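Local coordinates for Low molecular weight protein-tyrosine-phosphatase YfkJ (Bacillus subtilis, PDB 4ETM) that removes phosphate from phosphotyrosine-containing proteins as a low molecular weight protein tyrosine phosphatase and takes part in resistance to ethanol stress, at residues A[162-165]-A[166-170]; A[40-43]-A[44-47]; A[120-123]-A[124-127]. All coordinates share one frame; numbering follows the deposited sequence.

Contact 1 (A[162-165]-A[166-170]); sequences QLLA and SIQKE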
ATOM      1  N   GLN A 162     -12.608 -17.119  -5.642  1.00 23.22           N
ATOM      2  CA  GLN A 162     -11.255 -17.639  -5.810  1.00 20.59           C
ATOM      3  C   GLN A 162     -10.566 -17.799  -4.465  1.00 21.00           C
ATOM      4  O   GLN A 162      -9.869 -18.784  -4.233  1.00 25.34           O
ATOM      5  CB  GLN A 162     -10.426 -16.706  -6.694  1.00 25.55           C
ATOM      6  CG  GLN A 162     -10.952 -16.599  -8.101  1.00 33.02           C
ATOM      7  CD  GLN A 162     -11.006 -17.942  -8.767  1.00 38.59           C
ATOM      8  OE1 GLN A 162     -10.176 -18.808  -8.494  1.00 32.52           O
ATOM      9  NE2 GLN A 162     -11.992 -18.138  -9.634  1.00 40.37           N
ATOM     10  N   LEU A 163     -10.749 -16.812  -3.589  1.00 23.39           N
ATOM     11  CA  LEU A 163     -10.174 -16.868  -2.247  1.00 18.58           C
ATOM     12  C   LEU A 163     -10.635 -18.117  -1.512  1.00 19.45           C
ATOM     13  O   LEU A 163      -9.813 -18.875  -1.002  1.00 20.49           O
ATOM     14  CB  LEU A 163     -10.564 -15.631  -1.427  1.00 17.40           C
ATOM     15  CG  LEU A 163     -10.151 -15.715   0.054  1.00 17.45           C
ATOM     16  CD1 LEU A 163      -8.642 -15.851   0.230  1.00 17.93           C
ATOM     17  CD2 LEU A 163     -10.673 -14.498   0.812  1.00 16.57           C
ATOM     18  N   LEU A 164     -11.948 -18.336  -1.472  1.00 19.62           N
ATOM     19  CA  LEU A 164     -12.500 -19.531  -0.828  1.00 20.74           C
ATOM     20  C   LEU A 164     -11.928 -20.830  -1.415  1.00 22.12           C
ATOM     21  O   LEU A 164     -11.616 -21.759  -0.671  1.00 23.16           O
ATOM     22  CB  LEU A 164     -14.031 -19.530  -0.877  1.00 21.04           C
ATOM     23  CG  LEU A 164     -14.752 -20.742  -0.268  1.00 25.37           C
ATOM     24  CD1 LEU A 164     -14.285 -21.021   1.161  1.00 22.62           C
ATOM     25  CD2 LEU A 164     -16.262 -20.521  -0.300  1.00 28.45           C
ATOM     26  N   ALA A 165     -11.767 -20.885  -2.735  1.00 22.52           N
ATOM     27  CA  ALA A 165     -11.204 -22.072  -3.386  1.00 24.05           C
ATOM     28  C   ALA A 165      -9.748 -22.305  -2.983  1.00 24.15           C
ATOM     29  O   ALA A 165      -9.322 -23.447  -2.784  1.00 30.05           O
ATOM     30  CB  ALA A 165     -11.327 -21.964  -4.908  1.00 26.28           C
ATOM     31  N   SER A 166      -8.998 -21.211  -2.862  1.00 23.00           N
ATOM     32  CA  SER A 166      -7.591 -21.242  -2.471  1.00 23.22           C
ATOM     33  C   SER A 166      -7.471 -21.750  -1.036  1.00 23.41           C
ATOM     34  O   SER A 166      -6.604 -22.566  -0.722  1.00 24.47           O
ATOM     35  CB  SER A 166      -6.977 -19.842  -2.604  1.00 24.86           C
ATOM     36  OG  SER A 166      -5.663 -19.800  -2.078  1.00 31.33           O
ATOM     37  N   ILE A 167      -8.354 -21.272  -0.168  1.00 22.59           N
ATOM     38  CA  ILE A 167      -8.377 -21.736   1.213  1.00 23.87           C
ATOM     39  C   ILE A 167      -8.775 -23.213   1.294  1.00 30.07           C
ATOM     40  O   ILE A 167      -8.187 -23.976   2.065  1.00 31.90           O
ATOM     41  CB  ILE A 167      -9.318 -20.879   2.083  1.00 22.09           C
ATOM     42  CG1 ILE A 167      -8.886 -19.411   2.040  1.00 23.10           C
ATOM     43  CG2 ILE A 167      -9.318 -21.370   3.507  1.00 22.85           C
ATOM     44  CD1 ILE A 167      -9.805 -18.457   2.774  1.00 20.13           C
ATOM     45  N   GLN A 168      -9.753 -23.624   0.488  1.00 28.49           N
ATOM     46  CA  GLN A 168     -10.165 -25.033   0.447  1.00 32.06           C
ATOM     47  C   GLN A 168      -9.036 -25.951  -0.027  1.00 35.34           C
ATOM     48  O   GLN A 168      -8.873 -27.070   0.472  1.00 29.91           O
ATOM     49  CB  GLN A 168     -11.385 -25.228  -0.457  1.00 36.29           C
ATOM     50  CG  GLN A 168     -12.708 -24.762   0.126  1.00 42.23           C
ATOM     51  CD  GLN A 168     -13.892 -25.266  -0.686  1.00 51.10           C
ATOM     52  OE1 GLN A 168     -14.882 -25.749  -0.135  1.00 57.11           O
ATOM     53  NE2 GLN A 168     -13.785 -25.170  -2.005  1.00 51.85           N
ATOM     54  N   LYS A 169      -8.262 -25.487  -1.002  1.00 31.09           N
ATOM     55  CA  LYS A 169      -7.116 -26.253  -1.478  1.00 30.44           C
ATOM     56  C   LYS A 169      -5.978 -26.272  -0.458  1.00 32.76           C
ATOM     57  O   LYS A 169      -5.390 -27.326  -0.192  1.00 36.39           O
ATOM     58  CB  LYS A 169      -6.609 -25.707  -2.813  1.00 33.11           C
ATOM     59  CG  LYS A 169      -5.372 -26.428  -3.328  1.00 39.31           C
ATOM     60  CD  LYS A 169      -4.979 -25.954  -4.720  1.00 41.78           C
ATOM     61  CE  LYS A 169      -3.798 -26.755  -5.255  1.00 51.69           C
ATOM     62  NZ  LYS A 169      -3.420 -26.331  -6.635  1.00 55.96           N
ATOM     63  N   GLU A 170      -5.673 -25.107   0.111  1.00 33.87           N
ATOM     64  CA  GLU A 170      -4.557 -24.967   1.050  1.00 36.09           C
ATOM     65  C   GLU A 170      -4.770 -25.736   2.352  1.00 32.80           C
ATOM     66  O   GLU A 170      -3.918 -26.530   2.756  1.00 33.76           O
ATOM     67  CB  GLU A 170      -4.290 -23.487   1.356  1.00 34.29           C
ATOM     68  CG  GLU A 170      -3.233 -23.244   2.431  1.00 41.52           C
ATOM     69  CD  GLU A 170      -1.823 -23.582   1.964  1.00 54.90           C
ATOM     70  OE1 GLU A 170      -1.624 -23.764   0.743  1.00 65.06           O
ATOM     71  OE2 GLU A 170      -0.910 -23.669   2.818  1.00 48.65           O
TER

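Contact 2 (A[40-43]-A[44-47]); sequences RDLA and AKKG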
ATOM      1  N   ARG A  40     -18.882 -14.979   3.544  1.00 18.78           N
ATOM      2  CA  ARG A  40     -19.593 -15.802   4.522  1.00 19.01           C
ATOM      3  C   ARG A  40     -20.671 -16.621   3.826  1.00 22.43           C
ATOM      4  O   ARG A  40     -20.833 -17.812   4.113  1.00 25.37           O
ATOM      5  CB  ARG A  40     -20.201 -14.931   5.623  1.00 25.72           C
ATOM      6  CG  ARG A  40     -21.299 -15.615   6.420  1.00 33.32           C
ATOM      7  CD  ARG A  40     -21.382 -15.094   7.847  1.00 34.78           C
ATOM      8  NE  ARG A  40     -21.586 -13.657   7.909  1.00 40.00           N
ATOM      9  CZ  ARG A  40     -20.716 -12.785   8.414  1.00 31.48           C
ATOM     10  NH1 ARG A  40     -19.565 -13.186   8.939  1.00 31.21           N
ATOM     11  NH2 ARG A  40     -21.014 -11.503   8.410  1.00 25.13           N
ATOM     12  N   ASP A  41     -21.394 -15.984   2.910  1.00 21.94           N
ATOM     13  CA  ASP A  41     -22.445 -16.647   2.148  1.00 23.63           C
ATOM     14  C   ASP A  41     -21.901 -17.788   1.289  1.00 22.57           C
ATOM     15  O   ASP A  41     -22.491 -18.877   1.241  1.00 25.89           O
ATOM     16  CB  ASP A  41     -23.182 -15.632   1.270  1.00 22.86           C
ATOM     17  CG  ASP A  41     -24.371 -16.240   0.559  1.00 29.96           C
ATOM     18  OD1 ASP A  41     -25.359 -16.572   1.250  1.00 36.45           O
ATOM     19  OD2 ASP A  41     -24.322 -16.380  -0.686  1.00 33.80           O
ATOM     20  N   LEU A  42     -20.791 -17.536   0.602  1.00 22.03           N
ATOM     21  CA  LEU A  42     -20.133 -18.560  -0.203  1.00 21.99           C
ATOM     22  C   LEU A  42     -19.687 -19.747   0.645  1.00 22.41           C
ATOM     23  O   LEU A  42     -19.909 -20.895   0.265  1.00 25.01           O
ATOM     24  CB  LEU A  42     -18.937 -17.997  -0.968  1.00 21.06           C
ATOM     25  CG  LEU A  42     -19.255 -16.969  -2.054  1.00 27.69           C
ATOM     26  CD1 LEU A  42     -17.995 -16.611  -2.849  1.00 19.50           C
ATOM     27  CD2 LEU A  42     -20.339 -17.493  -2.973  1.00 26.16           C
ATOM     28  N   ALA A  43     -19.068 -19.471   1.795  1.00 25.07           N
ATOM     29  CA  ALA A  43     -18.634 -20.541   2.695  1.00 24.32           C
ATOM     30  C   ALA A  43     -19.803 -21.409   3.165  1.00 23.20           C
ATOM     31  O   ALA A  43     -19.689 -22.639   3.243  1.00 23.28           O
ATOM     32  CB  ALA A  43     -17.893 -19.969   3.899  1.00 22.28           C
ATOM     33  N   ALA A  44     -20.915 -20.758   3.496  1.00 23.90           N
ATOM     34  CA  ALA A  44     -22.107 -21.469   3.953  1.00 25.58           C
ATOM     35  C   ALA A  44     -22.643 -22.399   2.872  1.00 31.65           C
ATOM     36  O   ALA A  44     -23.059 -23.522   3.161  1.00 30.47           O
ATOM     37  CB  ALA A  44     -23.185 -20.484   4.396  1.00 25.57           C
ATOM     38  N   LYS A  45     -22.616 -21.933   1.626  1.00 32.26           N
ATOM     39  CA  LYS A  45     -23.098 -22.723   0.495  1.00 32.83           C
ATOM     40  C   LYS A  45     -22.284 -24.003   0.328  1.00 36.94           C
ATOM     41  O   LYS A  45     -22.798 -25.025  -0.137  1.00 35.94           O
ATOM     42  CB  LYS A  45     -23.046 -21.907  -0.798  1.00 37.68           C
ATOM     43  CG  LYS A  45     -24.159 -20.879  -0.947  1.00 40.80           C
ATOM     44  CD  LYS A  45     -24.027 -20.129  -2.265  1.00 43.19           C
ATOM     45  CE  LYS A  45     -25.072 -19.030  -2.404  1.00 48.13           C
ATOM     46  NZ  LYS A  45     -24.650 -17.988  -3.398  1.00 48.65           N
ATOM     47  N   LYS A  46     -21.011 -23.936   0.714  1.00 34.03           N
ATOM     48  CA  LYS A  46     -20.107 -25.075   0.622  1.00 33.47           C
ATOM     49  C   LYS A  46     -20.190 -25.938   1.873  1.00 31.40           C
ATOM     50  O   LYS A  46     -19.519 -26.960   1.966  1.00 38.38           O
ATOM     51  CB  LYS A  46     -18.668 -24.592   0.423  1.00 32.59           C
ATOM     52  CG  LYS A  46     -18.453 -23.779  -0.838  1.00 35.00           C
ATOM     53  CD  LYS A  46     -18.264 -24.665  -2.055  1.00 42.28           C
ATOM     54  CE  LYS A  46     -17.809 -23.840  -3.250  1.00 46.26           C
ATOM     55  NZ  LYS A  46     -17.533 -24.669  -4.454  1.00 48.05           N
ATOM     56  N   GLY A  47     -21.015 -25.526   2.831  1.00 30.71           N
ATOM     57  CA  GLY A  47     -21.145 -26.247   4.085  1.00 30.32           C
ATOM     58  C   GLY A  47     -19.912 -26.101   4.961  1.00 32.28           C
ATOM     59  O   GLY A  47     -19.478 -27.057   5.605  1.00 35.65           O
TER

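Contact 3 (A[120-123]-A[124-127]); sequences KNTS and HIKR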
ATOM      1  N   LYS A 120       5.985  -7.897  13.698  1.00 20.66           N
ATOM      2  CA  LYS A 120       5.086  -9.022  13.464  1.00 21.64           C
ATOM      3  C   LYS A 120       5.152  -9.530  12.028  1.00 22.59           C
ATOM      4  O   LYS A 120       5.405  -8.764  11.088  1.00 25.18           O
ATOM      5  CB  LYS A 120       3.649  -8.641  13.804  1.00 22.63           C
ATOM      6  CG  LYS A 120       3.416  -8.320  15.261  1.00 26.98           C
ATOM      7  CD  LYS A 120       1.999  -7.801  15.476  1.00 30.55           C
ATOM      8  CE  LYS A 120       1.790  -7.317  16.905  1.00 34.46           C
ATOM      9  NZ  LYS A 120       1.897  -8.420  17.900  1.00 35.86           N
ATOM     10  N   ASN A 121       4.916 -10.826  11.866  1.00 25.72           N
ATOM     11  CA  ASN A 121       4.865 -11.423  10.539  1.00 26.59           C
ATOM     12  C   ASN A 121       3.721 -10.859   9.688  1.00 20.32           C
ATOM     13  O   ASN A 121       2.603 -10.669  10.166  1.00 19.32           O
ATOM     14  CB  ASN A 121       4.745 -12.939  10.653  1.00 29.65           C
ATOM     15  CG  ASN A 121       5.181 -13.648   9.395  1.00 36.75           C
ATOM     16  OD1 ASN A 121       4.369 -13.916   8.512  1.00 36.44           O
ATOM     17  ND2 ASN A 121       6.472 -13.954   9.303  1.00 39.61           N
ATOM     18  N   THR A 122       4.013 -10.594   8.419  1.00 22.12           N
ATOM     19  CA  THR A 122       3.032  -9.997   7.518  1.00 22.43           C
ATOM     20  C   THR A 122       2.800 -10.855   6.285  1.00 21.20           C
ATOM     21  O   THR A 122       2.202 -10.409   5.315  1.00 21.70           O
ATOM     22  CB  THR A 122       3.497  -8.620   7.037  1.00 23.04           C
ATOM     23  OG1 THR A 122       4.802  -8.739   6.459  1.00 23.07           O
ATOM     24  CG2 THR A 122       3.568  -7.657   8.197  1.00 25.05           C
ATOM     25  N   SER A 123       3.273 -12.092   6.318  1.00 22.72           N
ATOM     26  CA  SER A 123       3.242 -12.922   5.128  1.00 20.76           C
ATOM     27  C   SER A 123       1.839 -13.388   4.769  1.00 22.01           C
ATOM     28  O   SER A 123       1.602 -13.821   3.654  1.00 23.77           O
ATOM     29  CB  SER A 123       4.173 -14.123   5.292  1.00 22.37           C
ATOM     30  OG  SER A 123       3.645 -15.056   6.222  1.00 35.46           O
ATOM     31  N   HIS A 124       0.910 -13.278   5.712  1.00 19.25           N
ATOM     32  CA  HIS A 124      -0.475 -13.686   5.482  1.00 18.61           C
ATOM     33  C   HIS A 124      -1.370 -12.524   5.011  1.00 17.51           C
ATOM     34  O   HIS A 124      -2.590 -12.647   4.956  1.00 17.69           O
ATOM     35  CB  HIS A 124      -1.058 -14.305   6.754  1.00 18.78           C
ATOM     36  CG  HIS A 124      -1.057 -13.382   7.933  1.00 20.17           C
ATOM     37  ND1 HIS A 124       0.023 -12.591   8.261  1.00 20.76           N
ATOM     38  CD2 HIS A 124      -1.997 -13.140   8.875  1.00 17.74           C
ATOM     39  CE1 HIS A 124      -0.258 -11.890   9.344  1.00 18.78           C
ATOM     40  NE2 HIS A 124      -1.479 -12.205   9.739  1.00 17.57           N
ATOM     41  N   ILE A 125      -0.760 -11.399   4.668  1.00 16.95           N
ATOM     42  CA  ILE A 125      -1.520 -10.234   4.231  1.00 17.79           C
ATOM     43  C   ILE A 125      -1.446 -10.134   2.706  1.00 20.66           C
ATOM     44  O   ILE A 125      -0.377  -9.879   2.159  1.00 19.49           O
ATOM     45  CB  ILE A 125      -0.960  -8.943   4.866  1.00 19.71           C
ATOM     46  CG1 ILE A 125      -0.945  -9.074   6.390  1.00 19.60           C
ATOM     47  CG2 ILE A 125      -1.764  -7.727   4.429  1.00 17.11           C
ATOM     48  CD1 ILE A 125      -0.364  -7.889   7.112  1.00 16.10           C
ATOM     49  N   LYS A 126      -2.573 -10.352   2.032  1.00 16.99           N
ATOM     50  CA  LYS A 126      -2.628 -10.304   0.574  1.00 15.53           C
ATOM     51  C   LYS A 126      -3.843  -9.496   0.108  1.00 14.47           C
ATOM     52  O   LYS A 126      -4.780  -9.276   0.894  1.00 16.50           O
ATOM     53  CB  LYS A 126      -2.684 -11.720  -0.007  1.00 20.88           C
ATOM     54  CG  LYS A 126      -1.440 -12.565   0.266  1.00 23.44           C
ATOM     55  CD  LYS A 126      -1.475 -13.860  -0.527  1.00 30.49           C
ATOM     56  CE  LYS A 126      -0.148 -14.609  -0.464  1.00 38.83           C
ATOM     57  NZ  LYS A 126       0.212 -15.034   0.922  1.00 43.59           N
ATOM     58  N   ARG A 127      -3.821  -9.020  -1.140  1.00 16.86           N
ATOM     59  CA  ARG A 127      -4.998  -8.373  -1.724  1.00 15.92           C
ATOM     60  C   ARG A 127      -6.022  -9.417  -2.180  1.00 18.97           C
ATOM     61  O   ARG A 127      -5.648 -10.510  -2.616  1.00 19.22           O
ATOM     62  CB  ARG A 127      -4.625  -7.478  -2.914  1.00 13.88           C
ATOM     63  CG  ARG A 127      -3.918  -6.193  -2.527  1.00 13.84           C
ATOM     64  CD  ARG A 127      -3.603  -5.350  -3.759  1.00 14.97           C
ATOM     65  NE  ARG A 127      -2.739  -6.057  -4.701  1.00 22.28           N
ATOM     66  CZ  ARG A 127      -2.165  -5.472  -5.747  1.00 20.28           C
ATOM     67  NH1 ARG A 127      -2.377  -4.181  -5.976  1.00 19.14           N
ATOM     68  NH2 ARG A 127      -1.378  -6.171  -6.561  1.00 23.58           N
TER
HETATM   69  O   HOH W   1       2.139 -10.032   2.543  1.00 38.23           O

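Contact 1 (A[162-165]-A[166-170])
Ile-167 and Leu-163, one helical turn apart, show how an i to i+4 pair builds an apolar ridge on a helix, and the path of the isoleucine can be followed outward from the backbone. Its CB sits 3.7 Å from Leu-163 O, the same carbonyl that receives the main-chain bond from Ile-167 N. CG1, placed beside the backbone N (chi1 -58°), passes closer still, 3.2 Å from Leu-163 O. Beyond it the chain runs straight on to CD1, which meets Leu-163 CD1 at 3.8 Å and also lies near CG of the same leucine. Methyl against methyl, the two side chains run at a slant to each other.

Leu-164 and Gln-168 repeat the spacing with less intimacy. Here Gln-168 CG lies 3.3 Å from Leu-164 O, a turn back, and 4.2 Å from Leu-164 CD1, so the leucine touches the aliphatic stem rather than the amide. The backbone beneath is regular: Ser-166 N, Ile-167 N, Gln-168 N and Lys-169 N each bond to the carbonyl four residues back, and the bond from Ile-167 N to Leu-163 O, 2.9 Å long, is bent little, at 162°.

The inward side continues into the core, where Leu-163 and Ile-167 lean on Phe-39, Leu-163 on Phe-23 and Ile-167 on Val-21, while Lys-169 heads outward. This is the apolar face of an amphipathic helix, here the C-terminal helix 149-170 laid against the parallel sheet of an alpha/beta phosphatase fold.

Contact 2 (A[40-43]-A[44-47])
Asp-41 and Lys-45 slant across each other on the surface of helix 31-45, a worked case of the i to i+4 ion pair. The lysine runs back over the preceding turn: CG, anti to its own carbonyl carbon (chi1 -77°), lies 3.4 Å from Asp-41 O, and the extended chain then carries CE and NZ up to the carboxylate. Only one oxygen is used. Asp-41 OD2 stands 3.2 Å from Lys-45 NZ in a salt bridge whose hydrogen bond is weak, and CE comes just as near to the same oxygen. Methylene and ammonium thus approach OD2 together, and the pair is probably held more by charge than by a well-directed bond.

Below the side chains, Lys-45 N also bonds to Asp-41 O, so the two residues are joined at both backbone and tip. The helix belongs to the beta-alpha-beta unit of strand 19-25, helix 31-45 and strand 52-58, and it ends here in a Schellman motif: Gly-47 takes a positive phi of 71°, a value that favours glycine. In the closing turn Lys-46 N bonds to Leu-42 O at 3.3 Å, with a further weak bond to Ala-43 O, while Gly-47 N reaches Ala-44 O at 2.9 Å.

Lys-46 is turned differently from Lys-45. Its CG lies 3.4 Å from Leu-42 O, but a bend at chi2 (-82°) carries the amino end away from the preceding turn. Leu-42 packs against Cys-160 and Glu-161 of helix 149-170, and Arg-40 forms a salt bridge with Glu-36.

Contact 3 (A[120-123]-A[124-127])
With chi1 at 60°, His-124 holds its CG between the backbone N and the carbonyl carbon, which folds the imidazole back along the preceding residues. There Asn-121 O meets the ring at its edge, in plane, 3.2 Å from His-124 CE1. Ile-125, whose CG1 stands beside its own backbone N (chi1 -56°), sets that atom over one face of the ring, offset toward the rim, and carries CD1 back to Thr-122 CB at 3.9 Å. Next to CE1 on the ring, NE2 hydrogen-bonds to Leu-96 O, a second restraint on the imidazole's rotation.

A type I beta turn from Thr-122 to Ile-125 kinks the chain as it enters the strand, closed by Ile-125 N bonding to Thr-122 O at 3.2 Å; the donor stands well above the carbonyl plane. An Asx turn precedes and overlaps it. Asn-121 OD1 accepts from two groups of Ser-123: the hydroxyl OG, in the carbonyl plane at 2.7 Å, and the backbone N, from above that plane at 3.1 Å. Gripped twice, the amide oxygen probably helps to set the rotation of the serine hydroxyl.

These linked turns lead from helix 107-117 into strand 125-127, an outermost strand of the parallel sheet, where Lys-126 bonds through its backbone with Ile-102 and Ala-104. A water donates to Thr-122 O at 2.8 Å and to Ile-125 O, linking the carbonyls of the first and last residues of the turn. Lys-126 brings NZ within 3.3 Å of Ser-123 O in a weak hydrogen bond. Ile-125 reaches inward to Ile-110 and Leu-113 of helix 107-117.

Along the chain the order is contact 2, contact 3, contact 1, with no overlap. Contacts 1 and 2, whose centres are about 12 Å apart, lie at the C-terminal ends of helices 149-170 and 31-45, and they touch: Leu-164 CD2 packs 3.6 Å from Leu-42 C and also reaches Lys-46 CG. Contact 3 stands apart, its centre about 16 Å from that of contact 1 and about 24 Å from that of contact 2. Contacts 1 and 2 thus join two helices to each other, while contact 3 brings the chain into strand 125-127, an outermost strand of the four-stranded parallel sheet; there Ile-125 lies about 12 Å from the nucleophile Cys-25, side chain to side chain.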